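Local atomic coordinates of fatty acid amide hydrolase (Candida albicans, PDB entry 6KVR), a protein that probably hydrolyses amides of monocarboxylic acids, fatty acid amides among them, to the carboxylate and ammonium as a member of the amidase signature family. Residues A345-D350 with L464-N469; G351-S356 with L526-Y531; P357-A362 with V541-S546. All coordinates share one frame; numbering follows the deposited sequence.

Interaction 1 (A345-D350 with L464-N469); sequences AIIRDD and LSPTYN
Ile346 and Leu464 face each other as a parallel bridge, with their CA atoms 4.9 Å apart, and the residue on strand 462-466 does the hydrogen bonding. Leu464 N donates to Ala345 O at 2.8 Å, and Leu464 O accepts from Ile347 N at the same length, so one residue is held by the neighbours on both sides of its bridge partner. The side chains of Ile346 and Leu464 leave the sheet in the same direction and lie alongside one another, with Ile346 CD1 3.8 Å from Leu464 CB. Helix 357-372 packs on them there through Val366 and Val367.

Ile347 takes the other face, where Trp487 of helix 482-490 covers it. Its CB rests on Ser465 CB at 3.7 Å. From CB the two branches part. CG1 lies beside the backbone N (chi1 -69°), and the extended arm beyond it brings CD1 back to Ser465 CB at 4.2 Å. CG2 instead leans toward the Pro466 ring, whose CD is 4.4 Å away, a looser apolar contact.

At Pro466 the bonding pattern cannot go on. In this register the next bond would run from the nitrogen of residue 466 to Ile347 O, but proline carries no hydrogen there, and its CD sits 3.3 Å from that oxygen instead. The chemistry thus implies, between two strands of the central amidase sheet, a short parallel pairing whose next bond a proline, lacking an N-H, cannot give.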
loop_
_atom_site.group_PDB
_atom_site.type_symbol
_atom_site.label_atom_id
_atom_site.label_comp_id
_atom_site.label_asym_id
_atom_site.label_seq_id
_atom_site.Cartn_x
_atom_site.Cartn_y
_atom_site.Cartn_z
ATOM N N ALA A 345 20.407 0.703 16.920
ATOM C CA ALA A 345 21.471 0.905 15.951
ATOM C C ALA A 345 21.666 2.398 15.706
ATOM O O ALA A 345 20.697 3.155 15.588
ATOM C CB ALA A 345 21.150 0.177 14.643
ATOM N N ILE A 346 22.925 2.826 15.653
ATOM C CA ILE A 346 23.274 4.240 15.593
ATOM C C ILE A 346 23.868 4.537 14.228
ATOM O O ILE A 346 24.789 3.844 13.782
ATOM C CB ILE A 346 24.265 4.636 16.704
ATOM C CG1 ILE A 346 23.811 4.068 18.053
ATOM C CG2 ILE A 346 24.405 6.168 16.784
ATOM C CD1 ILE A 346 22.490 4.643 18.543
ATOM N N ILE A 347 23.353 5.572 13.573
ATOM C CA ILE A 347 23.959 6.100 12.357
ATOM C C ILE A 347 24.696 7.370 12.755
ATOM O O ILE A 347 24.068 8.388 13.071
ATOM C CB ILE A 347 22.914 6.354 11.260
ATOM C CG1 ILE A 347 22.355 5.022 10.741
ATOM C CG2 ILE A 347 23.508 7.163 10.099
ATOM C CD1 ILE A 347 21.255 5.176 9.686
ATOM N N ARG A 348 26.032 7.312 12.779
ATOM C CA ARG A 348 26.836 8.505 13.039
ATOM C C ARG A 348 27.086 9.331 11.790
ATOM O O ARG A 348 27.405 10.524 11.903
ATOM C CB ARG A 348 28.198 8.129 13.638
ATOM C CG ARG A 348 28.141 7.128 14.758
ATOM C CD ARG A 348 28.160 7.837 16.068
ATOM N NE ARG A 348 28.243 6.927 17.203
ATOM C CZ ARG A 348 28.504 7.332 18.436
ATOM N NH1 ARG A 348 28.744 8.607 18.703
ATOM N NH2 ARG A 348 28.513 6.442 19.426
ATOM N N ASP A 349 26.963 8.715 10.613
ATOM C CA ASP A 349 27.303 9.312 9.328
ATOM C C ASP A 349 26.650 8.437 8.267
ATOM O O ASP A 349 26.916 7.231 8.214
ATOM C CB ASP A 349 28.832 9.393 9.160
ATOM C CG ASP A 349 29.275 10.099 7.869
ATOM O OD1 ASP A 349 28.917 9.675 6.743
ATOM O OD2 ASP A 349 30.001 11.107 7.989
ATOM N N ASP A 350 25.773 9.010 7.441
ATOM C CA ASP A 350 25.060 8.191 6.471
ATOM C C ASP A 350 25.922 7.796 5.277
ATOM O O ASP A 350 25.399 7.184 4.343
ATOM C CB ASP A 350 23.790 8.905 5.999
ATOM C CG ASP A 350 24.072 10.094 5.085
ATOM O OD1 ASP A 350 25.201 10.638 5.096
ATOM O OD2 ASP A 350 23.137 10.484 4.355
ATOM N N LEU A 464 18.746 5.100 15.370
ATOM C CA LEU A 464 18.917 6.475 15.818
ATOM C C LEU A 464 19.891 7.148 14.867
ATOM O O LEU A 464 20.933 6.567 14.533
ATOM C CB LEU A 464 19.441 6.529 17.251
ATOM C CG LEU A 464 19.730 7.901 17.876
ATOM C CD1 LEU A 464 18.468 8.737 17.957
ATOM C CD2 LEU A 464 20.350 7.756 19.273
ATOM N N SER A 465 19.554 8.352 14.413
ATOM C CA SER A 465 20.333 8.970 13.351
ATOM C C SER A 465 20.099 10.478 13.380
ATOM O O SER A 465 19.113 10.943 13.966
ATOM C CB SER A 465 19.944 8.386 11.983
ATOM O OG SER A 465 18.653 8.841 11.627
ATOM N N PRO A 466 20.976 11.262 12.739
ATOM C CA PRO A 466 20.723 12.700 12.597
ATOM C C PRO A 466 19.483 12.952 11.755
ATOM O O PRO A 466 19.007 12.079 11.029
ATOM C CB PRO A 466 21.985 13.222 11.886
ATOM C CG PRO A 466 23.022 12.107 12.031
ATOM C CD PRO A 466 22.213 10.855 12.045
ATOM N N THR A 467 18.955 14.174 11.860
ATOM C CA THR A 467 17.849 14.609 11.012
ATOM C C THR A 467 18.323 15.354 9.784
ATOM O O THR A 467 17.587 15.423 8.791
ATOM C CB THR A 467 16.887 15.513 11.788
ATOM O OG1 THR A 467 16.566 14.890 13.037
ATOM C CG2 THR A 467 15.577 15.701 11.008
ATOM N N TYR A 468 19.542 15.878 9.831
ATOM C CA TYR A 468 20.101 16.804 8.856
ATOM C C TYR A 468 21.582 16.902 9.222
ATOM O O TYR A 468 21.960 16.569 10.345
ATOM C CB TYR A 468 19.359 18.156 8.909
ATOM C CG TYR A 468 19.939 19.276 8.057
ATOM C CD1 TYR A 468 20.170 19.085 6.711
ATOM C CD2 TYR A 468 20.262 20.522 8.608
ATOM C CE1 TYR A 468 20.714 20.082 5.929
ATOM C CE2 TYR A 468 20.805 21.541 7.824
ATOM C CZ TYR A 468 21.020 21.302 6.472
ATOM O OH TYR A 468 21.561 22.266 5.640
ATOM N N ASN A 469 22.427 17.308 8.273
ATOM C CA ASN A 469 23.862 17.378 8.564
ATOM C C ASN A 469 24.245 18.632 9.336
ATOM O O ASN A 469 25.420 19.013 9.379
ATOM C CB ASN A 469 24.670 17.312 7.267
ATOM C CG ASN A 469 24.137 18.275 6.217
ATOM O OD1 ASN A 469 23.398 17.880 5.317
ATOM N ND2 ASN A 469 24.457 19.552 6.370
#

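Interaction 2 (G351-S356 with L526-Y531)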
loop_
_atom_site.group_PDB
_atom_site.type_symbol
_atom_site.label_atom_id
_atom_site.label_comp_id
_atom_site.label_asym_id
_atom_site.label_seq_id
_atom_site.Cartn_x
_atom_site.Cartn_y
_atom_site.Cartn_z
ATOM N N GLY A 351 27.218 8.108 5.292
ATOM C CA GLY A 351 28.090 7.762 4.194
ATOM C C GLY A 351 28.057 8.738 3.036
ATOM O O GLY A 351 28.811 8.557 2.074
ATOM N N LEU A 352 27.207 9.762 3.095
ATOM C CA LEU A 352 27.097 10.770 2.047
ATOM C C LEU A 352 27.586 12.140 2.489
ATOM O O LEU A 352 28.442 12.729 1.824
ATOM C CB LEU A 352 25.641 10.876 1.563
ATOM C CG LEU A 352 25.048 9.527 1.166
ATOM C CD1 LEU A 352 23.634 9.683 0.671
ATOM C CD2 LEU A 352 25.925 8.857 0.108
ATOM N N VAL A 353 27.053 12.672 3.589
ATOM C CA VAL A 353 27.367 14.021 4.037
ATOM C C VAL A 353 27.672 13.979 5.532
ATOM O O VAL A 353 26.794 13.662 6.346
ATOM C CB VAL A 353 26.230 15.017 3.733
ATOM C CG1 VAL A 353 26.606 16.423 4.205
ATOM C CG2 VAL A 353 25.897 15.034 2.225
ATOM N N ARG A 354 28.905 14.334 5.884
ATOM C CA ARG A 354 29.330 14.439 7.271
ATOM C C ARG A 354 28.486 15.469 8.016
ATOM O O ARG A 354 28.113 16.507 7.461
ATOM C CB ARG A 354 30.817 14.816 7.300
ATOM C CG ARG A 354 31.395 15.163 8.668
ATOM C CD ARG A 354 32.836 15.654 8.551
ATOM N NE ARG A 354 32.951 16.871 7.753
ATOM C CZ ARG A 354 34.037 17.636 7.711
ATOM N NH1 ARG A 354 35.110 17.351 8.436
ATOM N NH2 ARG A 354 34.047 18.714 6.927
ATOM N N VAL A 355 28.170 15.175 9.283
ATOM C CA VAL A 355 27.360 16.080 10.088
ATOM C C VAL A 355 28.282 17.090 10.757
ATOM O O VAL A 355 29.488 16.865 10.901
ATOM C CB VAL A 355 26.483 15.339 11.134
ATOM C CG1 VAL A 355 25.558 14.342 10.455
ATOM C CG2 VAL A 355 27.337 14.637 12.197
ATOM N N SER A 356 27.701 18.228 11.147
ATOM C CA SER A 356 28.428 19.333 11.748
ATOM C C SER A 356 28.602 19.108 13.249
ATOM O O SER A 356 27.945 18.245 13.835
ATOM C CB SER A 356 27.687 20.638 11.462
ATOM O OG SER A 356 26.604 20.797 12.361
ATOM N N LEU A 526 29.520 21.739 -0.355
ATOM C CA LEU A 526 28.539 22.813 -0.261
ATOM C C LEU A 526 27.942 22.896 1.148
ATOM O O LEU A 526 27.969 23.954 1.792
ATOM C CB LEU A 526 27.454 22.590 -1.313
ATOM C CG LEU A 526 26.255 23.534 -1.364
ATOM C CD1 LEU A 526 26.683 25.006 -1.394
ATOM C CD2 LEU A 526 25.401 23.185 -2.576
ATOM N N GLU A 527 27.451 21.769 1.659
ATOM C CA GLU A 527 26.800 21.766 2.967
ATOM C C GLU A 527 27.791 22.063 4.095
ATOM O O GLU A 527 27.516 22.899 4.961
ATOM C CB GLU A 527 26.112 20.419 3.200
ATOM C CG GLU A 527 24.814 20.240 2.424
ATOM C CD GLU A 527 23.609 20.944 3.078
ATOM O OE1 GLU A 527 23.716 21.430 4.236
ATOM O OE2 GLU A 527 22.540 20.999 2.429
ATOM N N ASN A 528 28.937 21.365 4.121
ATOM C CA ASN A 528 29.853 21.500 5.255
ATOM C C ASN A 528 30.515 22.876 5.298
ATOM O O ASN A 528 30.792 23.393 6.388
ATOM C CB ASN A 528 30.943 20.429 5.215
ATOM C CG ASN A 528 30.485 19.068 5.747
ATOM O OD1 ASN A 528 31.271 18.123 5.775
ATOM N ND2 ASN A 528 29.214 18.956 6.142
ATOM N N GLU A 529 30.789 23.486 4.141
ATOM C CA GLU A 529 31.462 24.782 4.182
ATOM C C GLU A 529 30.529 25.907 4.613
ATOM O O GLU A 529 31.006 27.006 4.898
ATOM C CB GLU A 529 32.119 25.077 2.826
ATOM C CG GLU A 529 33.463 24.336 2.666
ATOM C CD GLU A 529 34.178 24.575 1.332
ATOM O OE1 GLU A 529 33.585 25.149 0.378
ATOM O OE2 GLU A 529 35.361 24.162 1.239
ATOM N N ASN A 530 29.225 25.648 4.727
ATOM C CA ASN A 530 28.306 26.628 5.293
ATOM C C ASN A 530 28.321 26.656 6.817
ATOM O O ASN A 530 27.790 27.601 7.406
ATOM C CB ASN A 530 26.877 26.346 4.832
ATOM C CG ASN A 530 26.616 26.855 3.444
ATOM O OD1 ASN A 530 27.359 27.686 2.946
ATOM N ND2 ASN A 530 25.587 26.339 2.798
ATOM N N TYR A 531 28.875 25.644 7.484
ATOM C CA TYR A 531 28.804 25.657 8.937
ATOM C C TYR A 531 29.768 26.699 9.497
ATOM O O TYR A 531 30.950 26.719 9.151
ATOM C CB TYR A 531 29.102 24.283 9.544
ATOM C CG TYR A 531 28.984 24.370 11.056
ATOM C CD1 TYR A 531 27.733 24.471 11.663
ATOM C CD2 TYR A 531 30.118 24.470 11.869
ATOM C CE1 TYR A 531 27.608 24.622 13.039
ATOM C CE2 TYR A 531 30.000 24.621 13.251
ATOM C CZ TYR A 531 28.745 24.695 13.823
ATOM O OH TYR A 531 28.605 24.826 15.173
#
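Arg354 and Asn528 meet through three hydrogen bonds. On one side of the exchange, the guanidinium approaches side-on and places both NE and NH2 on a single atom, Asn528 OD1. The NE bond is the shorter, at 2.9 Å from Arg354 NE to Asn528 OD1. The oxygen lies in the guanidinium plane, but both nitrogens come from the same face of the amide, above its carbonyl plane, and the two flat groups are turned 42° apart. A bend at chi3 (61°) in an otherwise extended arginine chain brings NE and NH2 round to Asn528 OD1. The other end of the amide reciprocates: Asn528 ND2 gives a nearly straight bond to Arg354 O, 3.0 Å away. Nitrogen and oxygen are both engaged, which fixes the rotation of the asparagine head.

Beside this pair, Val353 CG1 packs on Glu527 CB at 4.1 Å. Farther along the loop, Ser356 CB stands over one face of the Tyr531 ring, a CH-pi contact with the centroid 4.2 Å from that carbon.

The next shell positions these groups. Glu524 takes the backbone N-H of Arg354, while Trp510 and Tyr519 lie against its side chain. Ser356 OG turns to Asn470, Tyr531 OH to Asp508 O, and the Glu527 carboxylate to Asn469 and to the backbone N-H groups of Tyr479 and Asn480. Ser356 occupies the N-cap position of helix 357-372 without capping it through its side chain. Segment 351-356 is the irregular connection leaving strand 343-346 for that helix, the loop of a beta-alpha-beta crossover, held here by the last part of helix 522-529 and the residues after it.

Interaction 3 (P357-A362 with V541-S546); sequences PPIRRA and VGLQLS
This is apolar helix-on-sheet packing, buried within the amidase fold: the first turns of helix 357-372 lie against the start of strand 540-546. The short axes of 357-362 and 541-546 approach to 8.9 Å and cross at -61°, so the helix meets the strand at a steep slant and only the end near Val541 is engaged closely. No hydrogen bond passes between the two segments.

Val541 carries most of the contact. With CG1 anti to the backbone N (chi1 177°), one methyl is driven between two helix residues one turn apart: it stands 3.5 Å from Ala362 CB, tighter than ordinary van der Waals contact, and 3.9 Å from Ile359 CD1. The small alanine side chain lets the valine come so near the helix. The second methyl, CG2, reaches Pro358, next to Ile359 in the chain, 4.3 Å from Pro358 CB.

Helix 357-372 is the connecting helix of a beta-alpha-beta unit, running between strands 343-346 and 376-379, which are parallel neighbours in the sheet. It also leans over strands beyond its own unit, touching Pro466 as well as the residues described here.

Two residues on, the alternation of the strand turns Leu543 to the helix as it does Val541. Leu543 CD2 meets Ile359 CG2 at 4.4 Å, a loose contact; Leu543 also touches Leu464 and Phe497 of the flanking strands. Arg360, on the side of the helix turned from the strand, forms a salt bridge with Asp514, and Arg361 forms one with Asp508.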
loop_
_atom_site.group_PDB
_atom_site.type_symbol
_atom_site.label_atom_id
_atom_site.label_comp_id
_atom_site.label_asym_id
_atom_site.label_seq_id
_atom_site.Cartn_x
_atom_site.Cartn_y
_atom_site.Cartn_z
ATOM N N PRO A 357 29.476 19.882 13.899
ATOM C CA PRO A 357 29.850 19.599 15.299
ATOM C C PRO A 357 28.671 19.510 16.257
ATOM O O PRO A 357 28.659 18.602 17.101
ATOM C CB PRO A 357 30.778 20.769 15.652
ATOM C CG PRO A 357 31.498 21.012 14.351
ATOM C CD PRO A 357 30.435 20.823 13.277
ATOM N N PRO A 358 27.676 20.413 16.207
ATOM C CA PRO A 358 26.568 20.266 17.174
ATOM C C PRO A 358 25.815 18.953 17.033
ATOM O O PRO A 358 25.447 18.356 18.052
ATOM C CB PRO A 358 25.673 21.479 16.889
ATOM C CG PRO A 358 26.027 21.906 15.522
ATOM C CD PRO A 358 27.493 21.613 15.369
ATOM N N ILE A 359 25.601 18.471 15.804
ATOM C CA ILE A 359 24.903 17.196 15.614
ATOM C C ILE A 359 25.759 16.039 16.115
ATOM O O ILE A 359 25.261 15.116 16.777
ATOM C CB ILE A 359 24.511 16.987 14.135
ATOM C CG1 ILE A 359 23.807 18.223 13.551
ATOM C CG2 ILE A 359 23.601 15.783 14.007
ATOM C CD1 ILE A 359 22.531 18.612 14.280
ATOM N N ARG A 360 27.050 16.052 15.786
ATOM C CA ARG A 360 27.936 15.008 16.275
ATOM C C ARG A 360 27.924 14.958 17.799
ATOM O O ARG A 360 27.782 13.880 18.393
ATOM C CB ARG A 360 29.351 15.228 15.749
ATOM C CG ARG A 360 30.356 14.158 16.219
ATOM C CD ARG A 360 31.717 14.345 15.561
ATOM N NE ARG A 360 32.232 15.685 15.805
ATOM C CZ ARG A 360 33.235 16.225 15.133
ATOM N NH1 ARG A 360 33.851 15.560 14.171
ATOM N NH2 ARG A 360 33.637 17.458 15.442
ATOM N N ARG A 361 28.032 16.121 18.449
ATOM C CA ARG A 361 28.084 16.151 19.909
ATOM C C ARG A 361 26.783 15.637 20.514
ATOM O O ARG A 361 26.797 14.774 21.400
ATOM C CB ARG A 361 28.387 17.566 20.408
ATOM C CG ARG A 361 28.370 17.696 21.929
ATOM C CD ARG A 361 28.909 19.036 22.437
ATOM N NE ARG A 361 28.142 20.170 21.946
ATOM C CZ ARG A 361 27.059 20.662 22.533
ATOM N NH1 ARG A 361 26.590 20.151 23.658
ATOM N NH2 ARG A 361 26.424 21.689 21.968
ATOM N N ALA A 362 25.641 16.147 20.035
ATOM C CA ALA A 362 24.361 15.738 20.607
ATOM C C ALA A 362 24.098 14.246 20.391
ATOM O O ALA A 362 23.618 13.553 21.298
ATOM C CB ALA A 362 23.233 16.583 20.022
ATOM N N VAL A 541 18.998 20.854 18.727
ATOM C CA VAL A 541 19.364 19.633 18.013
ATOM C C VAL A 541 18.260 18.609 18.219
ATOM O O VAL A 541 17.996 18.192 19.355
ATOM C CB VAL A 541 20.701 19.043 18.476
ATOM C CG1 VAL A 541 20.928 17.746 17.719
ATOM C CG2 VAL A 541 21.841 19.994 18.219
ATOM N N GLY A 542 17.628 18.191 17.135
ATOM C CA GLY A 542 16.668 17.096 17.175
ATOM C C GLY A 542 17.186 15.925 16.368
ATOM O O GLY A 542 17.834 16.119 15.337
ATOM N N LEU A 543 16.893 14.716 16.834
ATOM C CA LEU A 543 17.387 13.496 16.209
ATOM C C LEU A 543 16.212 12.611 15.803
ATOM O O LEU A 543 15.079 12.811 16.251
ATOM C CB LEU A 543 18.321 12.737 17.165
ATOM C CG LEU A 543 19.628 13.380 17.642
ATOM C CD1 LEU A 543 20.283 12.489 18.695
ATOM C CD2 LEU A 543 20.605 13.644 16.487
ATOM N N GLN A 544 16.491 11.599 14.979
ATOM C CA GLN A 544 15.462 10.710 14.457
ATOM C C GLN A 544 15.548 9.321 15.079
ATOM O O GLN A 544 16.635 8.744 15.199
ATOM C CB GLN A 544 15.564 10.570 12.941
ATOM C CG GLN A 544 15.266 11.844 12.212
ATOM C CD GLN A 544 15.214 11.605 10.724
ATOM O OE1 GLN A 544 14.148 11.690 10.120
ATOM N NE2 GLN A 544 16.354 11.259 10.131
ATOM N N LEU A 545 14.385 8.781 15.430
ATOM C CA LEU A 545 14.219 7.396 15.865
ATOM C C LEU A 545 13.277 6.684 14.893
ATOM O O LEU A 545 12.084 7.002 14.824
ATOM C CB LEU A 545 13.689 7.356 17.295
ATOM C CG LEU A 545 13.796 6.030 18.056
ATOM C CD1 LEU A 545 15.201 5.785 18.597
ATOM C CD2 LEU A 545 12.787 6.067 19.184
ATOM N N SER A 546 13.805 5.723 14.140
ATOM C CA SER A 546 13.042 4.980 13.143
ATOM C C SER A 546 12.790 3.542 13.596
ATOM O O SER A 546 13.702 2.871 14.087
ATOM C CB SER A 546 13.781 4.948 11.806
ATOM O OG SER A 546 14.181 6.245 11.437
#

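In the fold
Segments 345-350, 351-356 and 357-362 follow one another without a gap, as strand end, loop and helix start, and each finds its partner more than a hundred residues later, in the same order: 464-469, 526-531, 541-546. Interactions 1 and 3 are closest, with centres about 7 Å apart, because strands 462-466 and 540-546 are neighbours in one sheet, joined by Ser465 and Gln544. Interaction 2 lies about 13 and 14 Å from the centres of interactions 1 and 3. Glu527 links it to Tyr468 and Asn469, while Tyr531 packs on Pro357 and Pro358. One crossover is thereby tied to three distant parts of the amidase chain.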